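Local structure of methionine gamma-lyase (Trichomonas vaginalis, 1PFF) at residues A[259-262]-A[263-267]. The protein is a pyridoxal-phosphate-dependent enzyme of the Cys/Met metabolism family that assembles as four chains. Numbering follows the deposited sequence.
Sequences KKVL and DNCHV
The flat amide of Asn264 is turned back to the helix end, and its ND2 meets the carbonyl oxygen of Lys260. ND2 lies 3.0 Å from Lys260 O, and the N-H...O angle of 172° makes this bond nearly straight. Lys260 O lies almost in the plane of the Asn264 amide. With CG beside its own backbone N (chi1 -79°), Asn264 directs the amide back along the chain. On the same amide, OD1 takes a weak hydrogen bond from Gln325 NE2 of helix 316-328; the two bonds together probably limit rotation of the amide, ND2 carrying the stronger one. Ala326 and Leu329 also touch the Asn264 side chain. The carboxylate of Asp263 lies beside Lys259 O, with OD2 3.2 Å from it. Both are acceptors, so this approach is not a bond.

The segments form the C-terminal end of helix 255-263 and the loop leading to strand 269-270. An i to i+4 bond runs from Asp263 N to Lys259 O, 2.9 Å. Asn264 N then bonds to Val261 O at 2.8 Å, an i to i+3 bond with the donor above the carbonyl plane. Cys265 N makes a weak bond to Leu262 O at 3.4 Å. Cys265 SG comes within 3.6 Å of Val261 O, and is in loose apolar contact with Leu262 CD2 at 4.4 Å and with Val261 CG1 at 4.5 Å. Ile281 on strand 280-282 touches both Leu262 and Cys265, while Val261 packs on Leu327.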
ATOM      1  N   LYS A 259      31.509  22.741  -7.467  1.00 20.49           N
ATOM      2  CA  LYS A 259      30.925  22.050  -8.621  1.00 21.37           C
ATOM      3  C   LYS A 259      31.803  20.897  -9.108  1.00 21.27           C
ATOM      4  O   LYS A 259      31.295  19.823  -9.436  1.00 21.28           O
ATOM      5  CB  LYS A 259      30.677  23.032  -9.772  1.00 21.81           C
ATOM      6  CG  LYS A 259      29.340  23.775  -9.697  1.00 24.27           C
ATOM      7  CD  LYS A 259      28.255  23.080 -10.531  1.00 28.76           C
ATOM      8  CE  LYS A 259      26.857  23.370  -9.975  1.00 30.16           C
ATOM      9  NZ  LYS A 259      26.110  22.128  -9.608  1.00 31.73           N
ATOM     10  N   LYS A 260      33.116  21.125  -9.157  1.00 21.07           N
ATOM     11  CA  LYS A 260      34.065  20.089  -9.580  1.00 21.11           C
ATOM     12  C   LYS A 260      34.077  18.915  -8.606  1.00 20.77           C
ATOM     13  O   LYS A 260      34.082  17.762  -9.029  1.00 20.20           O
ATOM     14  CB  LYS A 260      35.482  20.657  -9.735  1.00 21.75           C
ATOM     15  CG  LYS A 260      36.449  19.732 -10.489  1.00 23.08           C
ATOM     16  CD  LYS A 260      37.804  20.395 -10.721  1.00 26.88           C
ATOM     17  CE  LYS A 260      38.833  19.373 -11.221  1.00 29.71           C
ATOM     18  NZ  LYS A 260      39.985  20.035 -11.923  1.00 30.52           N
ATOM     19  N   VAL A 261      34.097  19.222  -7.305  1.00 20.48           N
ATOM     20  CA  VAL A 261      34.017  18.189  -6.269  1.00 20.31           C
ATOM     21  C   VAL A 261      32.738  17.361  -6.437  1.00 20.47           C
ATOM     22  O   VAL A 261      32.799  16.132  -6.531  1.00 20.23           O
ATOM     23  CB  VAL A 261      34.126  18.781  -4.833  1.00 19.95           C
ATOM     24  CG1 VAL A 261      33.737  17.740  -3.754  1.00 19.23           C
ATOM     25  CG2 VAL A 261      35.530  19.298  -4.583  1.00 19.28           C
ATOM     26  N   LEU A 262      31.592  18.040  -6.504  1.00 21.04           N
ATOM     27  CA  LEU A 262      30.302  17.356  -6.594  1.00 22.02           C
ATOM     28  C   LEU A 262      30.162  16.534  -7.874  1.00 22.48           C
ATOM     29  O   LEU A 262      29.490  15.501  -7.877  1.00 21.99           O
ATOM     30  CB  LEU A 262      29.125  18.333  -6.456  1.00 22.35           C
ATOM     31  CG  LEU A 262      28.828  18.990  -5.093  1.00 23.96           C
ATOM     32  CD1 LEU A 262      27.324  19.137  -4.861  1.00 24.88           C
ATOM     33  CD2 LEU A 262      29.480  18.267  -3.928  1.00 24.45           C
ATOM     34  N   ASP A 263      30.806  16.990  -8.951  1.00 22.94           N
ATOM     35  CA  ASP A 263      30.836  16.228 -10.203  1.00 23.86           C
ATOM     36  C   ASP A 263      31.585  14.895 -10.048  1.00 23.95           C
ATOM     37  O   ASP A 263      31.434  13.991 -10.873  1.00 24.07           O
ATOM     38  CB  ASP A 263      31.439  17.065 -11.346  1.00 24.22           C
ATOM     39  CG  ASP A 263      30.445  18.078 -11.933  1.00 25.77           C
ATOM     40  OD1 ASP A 263      29.218  17.868 -11.841  1.00 29.70           O
ATOM     41  OD2 ASP A 263      30.794  19.123 -12.517  1.00 28.61           O
ATOM     42  N   ASN A 264      32.382  14.783  -8.984  1.00 23.90           N
ATOM     43  CA  ASN A 264      33.196  13.596  -8.737  1.00 23.87           C
ATOM     44  C   ASN A 264      32.797  12.745  -7.527  1.00 23.96           C
ATOM     45  O   ASN A 264      33.563  11.885  -7.089  1.00 23.85           O
ATOM     46  CB  ASN A 264      34.666  13.982  -8.662  1.00 23.91           C
ATOM     47  CG  ASN A 264      35.260  14.192 -10.026  1.00 24.78           C
ATOM     48  OD1 ASN A 264      35.684  13.238 -10.678  1.00 26.68           O
ATOM     49  ND2 ASN A 264      35.260  15.436 -10.489  1.00 23.88           N
ATOM     50  N   CYS A 265      31.603  12.991  -6.998  1.00 23.57           N
ATOM     51  CA  CYS A 265      31.030  12.126  -5.976  1.00 23.82           C
ATOM     52  C   CYS A 265      30.248  11.006  -6.653  1.00 24.69           C
ATOM     53  O   CYS A 265      29.425  11.249  -7.536  1.00 24.87           O
ATOM     54  CB  CYS A 265      30.144  12.925  -5.026  1.00 23.11           C
ATOM     55  SG  CYS A 265      31.064  14.143  -4.055  1.00 21.38           S
ATOM     56  N   HIS A 266      30.522   9.779  -6.231  1.00 25.40           N
ATOM     57  CA  HIS A 266      29.929   8.600  -6.841  1.00 26.33           C
ATOM     58  C   HIS A 266      29.058   7.864  -5.819  1.00 25.98           C
ATOM     59  O   HIS A 266      27.838   7.779  -5.991  1.00 26.46           O
ATOM     60  CB  HIS A 266      31.026   7.704  -7.438  1.00 26.78           C
ATOM     61  CG  HIS A 266      31.954   8.426  -8.376  1.00 29.59           C
ATOM     62  ND1 HIS A 266      31.792   8.414  -9.746  1.00 32.85           N
ATOM     63  CD2 HIS A 266      33.050   9.186  -8.138  1.00 31.47           C
ATOM     64  CE1 HIS A 266      32.745   9.133 -10.312  1.00 33.38           C
ATOM     65  NE2 HIS A 266      33.523   9.614  -9.358  1.00 34.01           N
ATOM     66  N   VAL A 267      29.684   7.371  -4.748  1.00 25.41           N
ATOM     67  CA  VAL A 267      28.990   6.657  -3.669  1.00 24.73           C
ATOM     68  C   VAL A 267      28.074   7.614  -2.905  1.00 24.44           C
ATOM     69  O   VAL A 267      26.933   7.279  -2.562  1.00 24.00           O
ATOM     70  CB  VAL A 267      30.009   5.987  -2.713  1.00 24.73           C
ATOM     71  CG1 VAL A 267      29.334   5.452  -1.453  1.00 24.64           C
ATOM     72  CG2 VAL A 267      30.752   4.881  -3.434  1.00 25.24           C
TER